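Local coordinates for putative branched chain amino acid ABC transporter, periplasmic amino acid-binding protein (PDB 4XFK) that probably binds leucine, isoleucine, valine, threonine and alanine in the periplasm for uptake by an ABC transporter, at residues L30-A34 against Y294-V300; L12-E18 against Q80-S86; Y112-E118 against H131-N137; A33-Y37 against D283-T288. The protein carries 1 engineered substitution. One frame throughout, in Å; residues are numbered along the deposited sequence.

Overall arrangement
The chain begins with strand 13-18, followed by helix 26-44. Interaction 2 closes the first loop, bringing strand 81-84 back beside strand 13-18. Interaction 3 comes later and in series, adding strand 131-133 to strand 111-114 in the same parallel sheet. Helix 26-44 starts two much longer loops. Interaction 1 joins it to helix 296-312, and interaction 4 joins it to helix 274-288. These two share Ala33 and Ala34. Both span the whole of interaction 3, and both cross interaction 2. Interactions 1, 2 and 3 meet at one sodium ion, through Tyr31, Gly85 and Gly116. Interaction 4 lies farther out, where helix 274-288 packs across helix 26-44.

Interaction 1. Residues L30-A34 against Y294-V300; sequences LYRAA and YVEPAAV. With NA (sodium ion), chain D.
Tyr31 and Val295 pack together at a sodium site, where helix 26-44 meets the start of helix 296-312. Tyr31 OH binds the ion at 2.4 Å. Gly85 O, Gly116 O and two waters are its other ligands. Val295 lies against the ring that carries this hydroxyl. Its CG2 sits over one ring face, 4.0 Å from the centroid and 18° off the ring normal, a CH-pi contact. CG1 lies beside the phenol oxygen, 3.3 Å from Tyr31 OH. The valine thus touches both the ring and the oxygen that binds the metal. Tyr31 CB points away from helix 296-312, but the long ring brings its end back toward it.

Leu30 extends the apolar patch. Its CB touches Val295 CG2 at 3.7 Å. Leu30 CD1 meets the edge of the Tyr294 ring, in the ring plane, 3.7 Å from Tyr294 CD2. Val295 CG1 covers one face of that same Tyr294 ring. Glu296 runs past Leu30 with its chain extended beyond CG (chi2 175°). That extension carries OE2 to within 3.5 Å of Leu30 CD2. The carboxylate is held from elsewhere: OE2 is hydrogen-bonded to His290 NE2 and Tyr284 OH, and OE1 to Ser293 N.

Farther along, small residues let the helices come close. Ala34 CB touches Ala299 CB at 3.6 Å and also meets Val300 CG2. The short axes pass 8.8 Å apart and cross at -38°. Strand 13-18 flanks helix 26-44 through Glu18 and Leu16. Helix 274-288 packs beside both helices through Tyr284.

Interaction 2. Residues L12-E18 against Q80-S86; sequences LKIALVE and QIIVQGS. With NA (sodium ion), chain D.
Ile14, Ile81 and Val83 form the apolar centre on one face of a parallel beta pair. The pair belongs to the five-stranded sheet of a periplasmic binding protein lobe. Ile14 and Ile81 lie side by side and point the same way. Ile14 CG2 touches Val83 CG2 at 3.7 Å, and Leu16 CD1 continues the row against Val83 CG1. Phe306 of helix 296-312 packs on Ile14 and Ile81. On the other face, Ile82 meets Ala15 CB through CD1 and Val17 CG2 through CG2, in the one of its two conformers described here.

The backbones hold this register with a regular parallel ladder. Ala15 is gripped twice: its N donates to Ile81 O, and its O accepts from Val83 N, both at 2.8 Å. Val17 N then donates to Val83 O at 3.0 Å. On its other side, strand 13-18 pairs with strand 54-59.

The ends are polar. At the start, the bent Gln80 side chain (chi2 99°) folds back and takes the place of a strand carbonyl. Its OE1 accepts from Lys13 N at 2.7 Å, in the carbonyl plane and on a lone pair. At the far end, Glu18 closes the loop next to the sodium ion, which Gly85 O binds at 2.3 Å. Glu18 OE2 takes two backbone donors, Gly85 N nearly head-on and Ser86 N on its syn lone pair. These donors probably favour a charged carboxylate. The hydroxyl Ser86 OG donates to the syn side of Glu18 OE1, at 2.5 Å.

Interaction 3. Residues Y112-E118 against H131-N137; sequences YLNLGAE and HFRFSPN. With NA (sodium ion), chain D; ACT (acetate ion), chain B.
Asn114 and His131 meet where strand 111-114, paired in parallel with strand 131-133, ends in an Asx turn beside the sodium ion. Asn114 ND2 donates to His131 NE2 at 3.1 Å. The bond lies in both the amide plane and the imidazole plane, although those planes are turned 49° apart. This is consistent with NE2 carrying no proton.

The other end of the amide shapes the turn. Asn114 OD1 accepts from Gly116 N at 3.0 Å and from Ala117 N at 2.8 Å. The second donor is on a lone pair in the carbonyl plane, and the first is tilted 26° out of it. ND2 also donates to Ala117 O. Arg133 NH2 reaches that same oxygen at 2.8 Å, in the guanidinium plane. Bending at chi3 (61°) turns the arginine chain toward it. Arg133 NH2 has a further acceptor in Ala119 O. The turn is thus fixed from both strands, and it presents Gly116 O to the sodium at 2.3 Å. Glu118 N, just beyond, donates to a bound acetate, probably from the crystallisation liquor.

Before the turn, along the strands, the ladder runs through Asn114 N to Phe132 O and Phe134 N to Asn114 O. Leu113 CD2 reaches the edge of the Phe134 ring, 3.8 Å from Phe134 CE2. Leu115 CD2 meets the same ring obliquely.

Strand 81-84 lies on the other side of strand 111-114. Helices 296-312 and 322-331 cover the face of Leu113 and Phe132. Helix 88-104 covers the face of Tyr112 and His131.

Interaction 4. Residues A33-Y37 against D283-T288; sequences AAVLY and DYKKVT
Tyr37 and Tyr284 make an edge-to-face aromatic pair where two helices of the periplasmic binding protein fold cross nearly at right angles. The short axes of helices 26-44 and 274-288 run at 101° and approach no closer than 10.6 Å. Large side chains bridge that distance. The tight part is the tyrosine pair. Tyr284 turns its CD1 edge onto the Tyr37 face, over the ring centre, with CD1 3.6 Å from Tyr37 CG. The centroids are 4.8 Å apart. Tyr37 reaches across because its CG stands anti to the backbone N (chi1 173°), which carries the ring out from its helix.

Beyond the pair, the Tyr284 hydroxyl lies against the small residues of helix 26-44. Its OH is 3.5 Å from Ala34 CB and 3.7 Å from Ala33 CB. Its polar partner is Glu296 of helix 296-312, so Tyr284 links its own helix to helices 26-44 and 296-312. Val300 of helix 296-312 also packs on the Tyr284 ring.

The outer side is looser. Val287 is solvent-exposed, yet its CB lies in the plane of the Tyr37 ring, at the edge, 3.7 Å from Tyr37 CD1. Thr288 CG2 makes a more distant contact with Ala33.

A separate polar tie closes the partly exposed margin, at the end of the Tyr37 ring. Lys41 forms a salt bridge to Asp283 OD2. That oxygen is therefore shared by a lysine and a phenol. The hydroxyl Tyr37 OH donates to the anti lone pair of Asp283 OD2, at 2.6 Å.

Interaction 1. Residues L30-A34 against Y294-V300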
# COMPACT_ATOMS: atom_id res chain seq x y z
N LEU A 30 6.82 -9.76 0.18
CA LEU A 30 7.06 -8.68 -0.77
C LEU A 30 7.41 -7.39 -0.03
O LEU A 30 8.26 -6.63 -0.50
CB LEU A 30 5.87 -8.50 -1.73
CG LEU A 30 5.62 -9.72 -2.64
CD1 LEU A 30 4.34 -9.52 -3.45
CD2 LEU A 30 6.83 -10.00 -3.56
N TYR A 31 6.80 -7.15 1.13
CA TYR A 31 7.29 -6.08 2.01
C TYR A 31 8.75 -6.31 2.37
O TYR A 31 9.55 -5.38 2.31
CB TYR A 31 6.42 -5.88 3.28
CG TYR A 31 5.17 -5.10 2.95
CD1 TYR A 31 5.23 -3.73 2.72
CD2 TYR A 31 3.94 -5.74 2.82
CE1 TYR A 31 4.09 -3.02 2.38
CE2 TYR A 31 2.79 -5.03 2.47
CZ TYR A 31 2.87 -3.67 2.25
OH TYR A 31 1.74 -2.97 1.88
N ARG A 32 9.09 -7.54 2.74
CA ARG A 32 10.48 -7.84 3.06
C ARG A 32 11.40 -7.53 1.89
O ARG A 32 12.43 -6.89 2.06
CB ARG A 32 10.63 -9.30 3.47
CG ARG A 32 12.06 -9.65 3.86
CD ARG A 32 12.15 -11.11 4.24
NE ARG A 32 13.52 -11.51 4.57
CZ ARG A 32 14.38 -11.96 3.66
NH1 ARG A 32 14.01 -12.04 2.39
NH2 ARG A 32 15.60 -12.33 4.02
N ALA A 33 11.03 -7.97 0.69
CA ALA A 33 11.86 -7.71 -0.49
C ALA A 33 12.07 -6.21 -0.70
O ALA A 33 13.19 -5.77 -0.96
CB ALA A 33 11.24 -8.35 -1.73
N ALA A 34 11.00 -5.42 -0.57
CA ALA A 34 11.07 -3.99 -0.83
C ALA A 34 11.87 -3.26 0.25
O ALA A 34 12.67 -2.36 -0.04
CB ALA A 34 9.68 -3.40 -0.94
N TYR A 294 2.42 -4.31 -7.03
CA TYR A 294 1.57 -4.53 -5.88
C TYR A 294 2.11 -3.69 -4.70
O TYR A 294 2.28 -2.47 -4.87
CB TYR A 294 1.48 -6.05 -5.64
CG TYR A 294 0.69 -6.56 -4.44
CD1 TYR A 294 -0.54 -6.02 -4.07
CD2 TYR A 294 1.19 -7.63 -3.69
CE1 TYR A 294 -1.23 -6.52 -2.98
CE2 TYR A 294 0.51 -8.13 -2.60
CZ TYR A 294 -0.70 -7.56 -2.25
OH TYR A 294 -1.40 -8.04 -1.17
N VAL A 295 2.43 -4.29 -3.55
CA VAL A 295 2.83 -3.52 -2.36
C VAL A 295 4.24 -2.92 -2.44
O VAL A 295 4.61 -2.07 -1.63
CB VAL A 295 2.73 -4.39 -1.08
CG1 VAL A 295 1.26 -4.80 -0.85
CG2 VAL A 295 3.63 -5.61 -1.18
N GLU A 296 5.04 -3.37 -3.41
CA GLU A 296 6.46 -3.03 -3.41
C GLU A 296 6.80 -1.57 -3.71
O GLU A 296 7.61 -0.98 -3.00
CB GLU A 296 7.25 -4.00 -4.30
CG GLU A 296 7.11 -5.44 -3.84
CD GLU A 296 7.79 -6.42 -4.77
OE1 GLU A 296 7.39 -6.49 -5.96
OE2 GLU A 296 8.71 -7.12 -4.32
N PRO A 297 6.19 -0.97 -4.76
CA PRO A 297 6.55 0.43 -5.06
C PRO A 297 6.32 1.41 -3.89
O PRO A 297 7.22 2.22 -3.63
CB PRO A 297 5.68 0.75 -6.28
CG PRO A 297 5.56 -0.59 -6.97
CD PRO A 297 5.34 -1.54 -5.82
N ALA A 298 5.18 1.36 -3.20
CA ALA A 298 4.96 2.28 -2.08
C ALA A 298 6.03 2.08 -1.00
O ALA A 298 6.51 3.05 -0.40
CB ALA A 298 3.58 2.11 -1.48
N ALA A 299 6.40 0.83 -0.74
CA ALA A 299 7.40 0.56 0.28
C ALA A 299 8.75 1.13 -0.12
O ALA A 299 9.42 1.79 0.69
CB ALA A 299 7.48 -0.92 0.57
N VAL A 300 9.15 0.92 -1.37
CA VAL A 300 10.42 1.47 -1.84
C VAL A 300 10.40 3.00 -1.86
O VAL A 300 11.32 3.65 -1.35
CB VAL A 300 10.77 0.94 -3.25
CG1 VAL A 300 11.99 1.69 -3.80
CG2 VAL A 300 11.00 -0.57 -3.22
NA NA D . -0.53 -3.30 2.41
O HOH W 1 -1.55 -2.78 0.45
O HOH W 2 -1.31 -5.38 2.31

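Interaction 2. Residues L12-E18 against Q80-S86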
# COMPACT_ATOMS: atom_id res chain seq x y z
N LEU A 12 21.07 3.19 14.04
CA LEU A 12 19.63 3.15 13.83
C LEU A 12 19.20 1.70 13.69
O LEU A 12 19.77 0.95 12.89
CB LEU A 12 19.28 3.94 12.57
CG LEU A 12 17.80 4.13 12.28
CD1 LEU A 12 17.12 4.89 13.40
CD2 LEU A 12 17.63 4.85 10.96
N LYS A 13 18.20 1.32 14.47
CA LYS A 13 17.65 -0.03 14.43
C LYS A 13 16.20 0.02 13.97
O LYS A 13 15.35 0.65 14.63
CB LYS A 13 17.74 -0.68 15.82
CG LYS A 13 19.18 -0.88 16.31
CD LYS A 13 19.21 -1.59 17.66
CE LYS A 13 20.63 -1.84 18.15
NZ LYS A 13 20.62 -2.65 19.40
N ILE A 14 15.92 -0.64 12.86
CA ILE A 14 14.60 -0.63 12.25
C ILE A 14 14.01 -2.03 12.29
O ILE A 14 14.61 -2.97 11.76
CB ILE A 14 14.66 -0.12 10.80
CG1 ILE A 14 15.27 1.28 10.76
CG2 ILE A 14 13.27 -0.13 10.17
CD1 ILE A 14 15.27 1.92 9.39
N ALA A 15 12.84 -2.15 12.91
CA ALA A 15 12.16 -3.44 13.04
C ALA A 15 11.07 -3.62 11.99
O ALA A 15 10.17 -2.80 11.89
CB ALA A 15 11.56 -3.58 14.42
N LEU A 16 11.16 -4.71 11.24
CA LEU A 16 10.13 -5.08 10.28
C LEU A 16 9.23 -6.11 10.96
O LEU A 16 9.68 -7.21 11.31
CB LEU A 16 10.77 -5.69 9.03
CG LEU A 16 9.81 -6.24 7.98
CD1 LEU A 16 8.92 -5.14 7.41
CD2 LEU A 16 10.57 -6.96 6.87
N VAL A 17 7.98 -5.73 11.20
CA VAL A 17 7.04 -6.62 11.86
C VAL A 17 6.01 -7.04 10.82
O VAL A 17 5.13 -6.27 10.46
CB VAL A 17 6.35 -5.92 13.05
CG1 VAL A 17 5.33 -6.85 13.71
CG2 VAL A 17 7.39 -5.44 14.06
N GLU A 18 6.16 -8.27 10.34
CA GLU A 18 5.40 -8.73 9.18
C GLU A 18 5.16 -10.22 9.23
O GLU A 18 5.80 -10.93 10.00
CB GLU A 18 6.13 -8.39 7.87
CG GLU A 18 5.72 -7.06 7.27
CD GLU A 18 4.24 -7.01 6.92
OE1 GLU A 18 3.63 -8.10 6.79
OE2 GLU A 18 3.69 -5.90 6.79
N GLN A 80 14.14 1.87 17.15
CA GLN A 80 13.57 3.21 17.25
C GLN A 80 12.49 3.41 16.20
O GLN A 80 11.77 4.41 16.22
CB GLN A 80 14.64 4.29 17.08
CG GLN A 80 15.85 4.17 17.98
CD GLN A 80 17.03 3.53 17.25
OE1 GLN A 80 16.84 2.86 16.23
NE2 GLN A 80 18.23 3.73 17.76
N ILE A 81 12.41 2.48 15.25
CA ILE A 81 11.48 2.56 14.13
C ILE A 81 10.86 1.19 13.89
O ILE A 81 11.56 0.17 13.90
CB ILE A 81 12.20 3.01 12.84
CG1 ILE A 81 12.97 4.31 13.09
CG2 ILE A 81 11.20 3.16 11.68
CD1 ILE A 81 13.54 4.93 11.86
N ILE A 82 9.55 1.18 13.70
CA ILE A 82 8.78 -0.00 13.35
C ILE A 82 8.24 0.17 11.93
O ILE A 82 7.67 1.22 11.62
CB ILE A 82 7.55 -0.16 14.28
CG1 ILE A 82 7.97 -0.18 15.76
CG2 ILE A 82 6.71 -1.38 13.90
CD1 ILE A 82 8.84 -1.36 16.14
N VAL A 83 8.41 -0.84 11.10
CA VAL A 83 7.89 -0.83 9.74
C VAL A 83 6.95 -2.01 9.53
O VAL A 83 7.25 -3.14 9.94
CB VAL A 83 9.04 -0.92 8.73
CG1 VAL A 83 8.52 -1.17 7.35
CG2 VAL A 83 9.90 0.35 8.79
N GLN A 84 5.81 -1.75 8.88
CA GLN A 84 4.80 -2.78 8.62
C GLN A 84 3.87 -2.25 7.54
O GLN A 84 3.76 -1.03 7.36
CB GLN A 84 4.03 -3.11 9.90
CG GLN A 84 2.93 -4.17 9.75
CD GLN A 84 1.58 -3.58 9.37
OE1 GLN A 84 1.41 -2.36 9.34
NE2 GLN A 84 0.61 -4.45 9.08
N GLY A 85 3.21 -3.14 6.80
CA GLY A 85 2.23 -2.69 5.83
C GLY A 85 1.20 -3.68 5.31
O GLY A 85 0.31 -3.28 4.55
N SER A 86 1.27 -4.96 5.68
CA SER A 86 0.42 -5.94 4.99
C SER A 86 -1.03 -6.03 5.47
O SER A 86 -1.85 -6.61 4.78
CB SER A 86 1.05 -7.34 5.00
OG SER A 86 1.14 -7.83 6.32
NA NA D . -0.53 -3.30 2.41
O HOH W 2 -1.31 -5.38 2.31
O HOH W 1 -1.55 -2.78 0.45

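Interaction 3. Residues Y112-E118 against H131-N137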
# COMPACT_ATOMS: atom_id res chain seq x y z
N TYR A 112 6.53 4.86 13.70
CA TYR A 112 5.90 3.80 12.92
C TYR A 112 5.84 4.28 11.46
O TYR A 112 5.10 5.21 11.13
CB TYR A 112 4.52 3.47 13.48
CG TYR A 112 3.66 2.54 12.64
CD1 TYR A 112 4.23 1.56 11.82
CD2 TYR A 112 2.27 2.64 12.69
CE1 TYR A 112 3.42 0.73 11.05
CE2 TYR A 112 1.48 1.83 11.93
CZ TYR A 112 2.04 0.88 11.11
OH TYR A 112 1.22 0.08 10.36
N LEU A 113 6.66 3.66 10.61
CA LEU A 113 6.59 3.90 9.18
C LEU A 113 5.66 2.88 8.56
O LEU A 113 5.99 1.69 8.44
CB LEU A 113 7.97 3.81 8.54
CG LEU A 113 9.06 4.67 9.19
CD1 LEU A 113 10.34 4.51 8.38
CD2 LEU A 113 8.66 6.13 9.29
N ASN A 114 4.47 3.35 8.21
CA ASN A 114 3.44 2.51 7.63
C ASN A 114 3.64 2.50 6.12
O ASN A 114 3.40 3.49 5.44
CB ASN A 114 2.09 3.09 8.05
CG ASN A 114 0.93 2.49 7.29
OD1 ASN A 114 1.10 1.57 6.49
ND2 ASN A 114 -0.26 3.03 7.53
N LEU A 115 4.11 1.37 5.61
CA LEU A 115 4.45 1.30 4.20
C LEU A 115 3.34 0.72 3.33
O LEU A 115 3.56 0.51 2.13
CB LEU A 115 5.73 0.48 3.99
CG LEU A 115 7.02 1.04 4.61
CD1 LEU A 115 8.21 0.18 4.22
CD2 LEU A 115 7.27 2.48 4.18
N GLY A 116 2.16 0.47 3.90
CA GLY A 116 1.10 -0.06 3.07
C GLY A 116 -0.21 -0.48 3.70
O GLY A 116 -1.00 -1.16 3.03
N ALA A 117 -0.45 -0.14 4.96
CA ALA A 117 -1.77 -0.41 5.55
C ALA A 117 -2.66 0.76 5.17
O ALA A 117 -2.38 1.90 5.53
CB ALA A 117 -1.65 -0.54 7.04
N GLU A 118 -3.73 0.46 4.42
CA GLU A 118 -4.42 1.49 3.64
C GLU A 118 -5.78 1.96 4.20
O GLU A 118 -6.45 2.80 3.58
CB GLU A 118 -4.52 1.06 2.16
CG GLU A 118 -3.14 0.69 1.59
CD GLU A 118 -3.06 0.66 0.07
OE1 GLU A 118 -3.92 1.28 -0.61
OE2 GLU A 118 -2.12 0.01 -0.43
N HIS A 131 3.28 8.36 13.57
CA HIS A 131 2.90 7.52 12.44
C HIS A 131 3.02 8.31 11.14
O HIS A 131 2.62 9.49 11.07
CB HIS A 131 1.46 7.00 12.60
CG HIS A 131 0.85 6.49 11.33
ND1 HIS A 131 0.09 7.29 10.50
CD2 HIS A 131 0.87 5.27 10.74
CE1 HIS A 131 -0.31 6.59 9.45
NE2 HIS A 131 0.15 5.36 9.57
N PHE A 132 3.57 7.65 10.12
CA PHE A 132 3.62 8.21 8.77
C PHE A 132 3.16 7.14 7.81
O PHE A 132 3.65 6.00 7.87
CB PHE A 132 5.05 8.61 8.40
CG PHE A 132 5.56 9.81 9.13
CD1 PHE A 132 6.09 9.70 10.40
CD2 PHE A 132 5.51 11.07 8.53
CE1 PHE A 132 6.57 10.81 11.07
CE2 PHE A 132 6.00 12.18 9.19
CZ PHE A 132 6.53 12.06 10.46
N ARG A 133 2.25 7.50 6.91
CA ARG A 133 1.80 6.58 5.86
C ARG A 133 2.39 6.96 4.51
O ARG A 133 2.24 8.10 4.04
CB ARG A 133 0.27 6.50 5.77
CG ARG A 133 -0.18 5.77 4.51
CD ARG A 133 -1.50 5.05 4.63
NE ARG A 133 -2.61 5.94 4.94
CZ ARG A 133 -3.75 5.50 5.45
NH1 ARG A 133 -4.74 6.35 5.72
NH2 ARG A 133 -3.88 4.21 5.72
N PHE A 134 3.07 5.99 3.89
CA PHE A 134 3.78 6.22 2.63
C PHE A 134 3.06 5.66 1.40
O PHE A 134 3.49 5.87 0.26
CB PHE A 134 5.20 5.67 2.73
CG PHE A 134 6.03 6.38 3.76
CD1 PHE A 134 6.75 7.52 3.43
CD2 PHE A 134 6.05 5.94 5.07
CE1 PHE A 134 7.52 8.17 4.38
CE2 PHE A 134 6.80 6.59 6.03
CZ PHE A 134 7.54 7.71 5.68
N SER A 135 1.95 4.98 1.66
CA SER A 135 1.21 4.28 0.62
C SER A 135 -0.10 5.01 0.32
O SER A 135 -0.46 5.98 0.99
CB SER A 135 0.88 2.87 1.13
OG SER A 135 -0.00 2.95 2.23
N PRO A 136 -0.85 4.53 -0.69
CA PRO A 136 -2.23 5.02 -0.82
C PRO A 136 -3.08 4.63 0.39
O PRO A 136 -2.66 3.93 1.31
CB PRO A 136 -2.75 4.31 -2.08
CG PRO A 136 -1.50 3.99 -2.86
CD PRO A 136 -0.47 3.64 -1.81
N ASN A 137 -4.31 5.15 0.37
CA ASN A 137 -5.34 4.73 1.30
C ASN A 137 -6.61 4.45 0.49
O ASN A 137 -6.61 4.65 -0.73
CB ASN A 137 -5.55 5.78 2.40
CG ASN A 137 -5.97 7.13 1.85
OD1 ASN A 137 -6.89 7.21 1.03
ND2 ASN A 137 -5.28 8.19 2.27
NA NA D . -0.53 -3.30 2.41
C ACT B . -4.92 -3.46 4.17
O ACT B . -5.38 -4.15 5.10
OXT ACT B . -4.44 -2.35 4.48
CH3 ACT B . -4.94 -3.95 2.76
O HOH W 1 -1.55 -2.78 0.45
O HOH W 2 -1.31 -5.38 2.31

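Interaction 4. Residues A33-Y37 against D283-T288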
# COMPACT_ATOMS: atom_id res chain seq x y z
N ALA A 33 11.03 -7.97 0.69
CA ALA A 33 11.86 -7.71 -0.49
C ALA A 33 12.07 -6.21 -0.70
O ALA A 33 13.19 -5.77 -0.96
CB ALA A 33 11.24 -8.35 -1.73
N ALA A 34 11.00 -5.42 -0.57
CA ALA A 34 11.07 -3.99 -0.83
C ALA A 34 11.87 -3.26 0.25
O ALA A 34 12.67 -2.36 -0.04
CB ALA A 34 9.68 -3.40 -0.94
N VAL A 35 11.66 -3.65 1.50
CA VAL A 35 12.40 -3.06 2.62
C VAL A 35 13.89 -3.40 2.53
O VAL A 35 14.74 -2.52 2.69
CB VAL A 35 11.78 -3.50 3.96
CG1 VAL A 35 12.64 -3.07 5.14
CG2 VAL A 35 10.37 -2.93 4.10
N LEU A 36 14.22 -4.66 2.26
CA LEU A 36 15.63 -5.03 2.12
C LEU A 36 16.24 -4.33 0.91
O LEU A 36 17.39 -3.93 0.94
CB LEU A 36 15.79 -6.54 2.02
CG LEU A 36 15.45 -7.28 3.31
CD1 LEU A 36 15.72 -8.77 3.17
CD2 LEU A 36 16.22 -6.71 4.49
N TYR A 37 15.46 -4.18 -0.16
CA TYR A 37 15.97 -3.46 -1.33
C TYR A 37 16.35 -2.02 -0.98
O TYR A 37 17.48 -1.60 -1.24
CB TYR A 37 14.94 -3.48 -2.47
CG TYR A 37 15.32 -2.63 -3.67
CD1 TYR A 37 16.06 -3.15 -4.72
CD2 TYR A 37 14.91 -1.30 -3.75
CE1 TYR A 37 16.39 -2.37 -5.82
CE2 TYR A 37 15.24 -0.51 -4.84
CZ TYR A 37 15.98 -1.05 -5.87
OH TYR A 37 16.30 -0.25 -6.95
N ASP A 283 16.33 -2.53 -12.17
CA ASP A 283 17.23 -2.64 -11.04
C ASP A 283 16.61 -3.47 -9.92
O ASP A 283 17.28 -4.30 -9.30
CB ASP A 283 17.64 -1.26 -10.50
CG ASP A 283 18.71 -1.36 -9.44
OD1 ASP A 283 19.86 -1.66 -9.80
OD2 ASP A 283 18.40 -1.15 -8.25
N TYR A 284 15.32 -3.25 -9.67
CA TYR A 284 14.62 -4.01 -8.64
C TYR A 284 14.61 -5.50 -8.98
O TYR A 284 14.80 -6.33 -8.10
CB TYR A 284 13.20 -3.47 -8.48
CG TYR A 284 12.50 -3.96 -7.25
CD1 TYR A 284 12.66 -3.30 -6.03
CD2 TYR A 284 11.69 -5.09 -7.28
CE1 TYR A 284 12.03 -3.75 -4.88
CE2 TYR A 284 11.05 -5.53 -6.14
CZ TYR A 284 11.23 -4.86 -4.94
OH TYR A 284 10.61 -5.28 -3.78
N LYS A 285 14.39 -5.83 -10.25
CA LYS A 285 14.47 -7.23 -10.66
C LYS A 285 15.88 -7.80 -10.49
O LYS A 285 16.04 -8.95 -10.07
CB LYS A 285 13.98 -7.42 -12.10
CG LYS A 285 14.05 -8.87 -12.56
CD LYS A 285 13.43 -9.09 -13.93
CE LYS A 285 13.48 -10.56 -14.32
NZ LYS A 285 12.80 -10.80 -15.63
N LYS A 286 16.90 -7.02 -10.82
CA LYS A 286 18.28 -7.46 -10.64
C LYS A 286 18.55 -7.86 -9.19
O LYS A 286 19.20 -8.86 -8.92
CB LYS A 286 19.25 -6.36 -11.07
CG LYS A 286 20.71 -6.80 -11.11
CD LYS A 286 21.59 -5.76 -11.77
CE LYS A 286 21.79 -4.53 -10.89
NZ LYS A 286 22.95 -3.71 -11.35
N VAL A 287 18.02 -7.07 -8.27
CA VAL A 287 18.25 -7.31 -6.85
C VAL A 287 17.35 -8.39 -6.26
O VAL A 287 17.82 -9.28 -5.55
CB VAL A 287 18.09 -6.01 -6.03
CG1 VAL A 287 18.20 -6.30 -4.54
CG2 VAL A 287 19.11 -4.96 -6.46
N THR A 288 16.05 -8.33 -6.55
CA THR A 288 15.10 -9.21 -5.88
C THR A 288 14.75 -10.45 -6.67
O THR A 288 14.21 -11.41 -6.12
CB THR A 288 13.78 -8.50 -5.57
OG1 THR A 288 13.05 -8.35 -6.80
CG2 THR A 288 14.03 -7.15 -4.93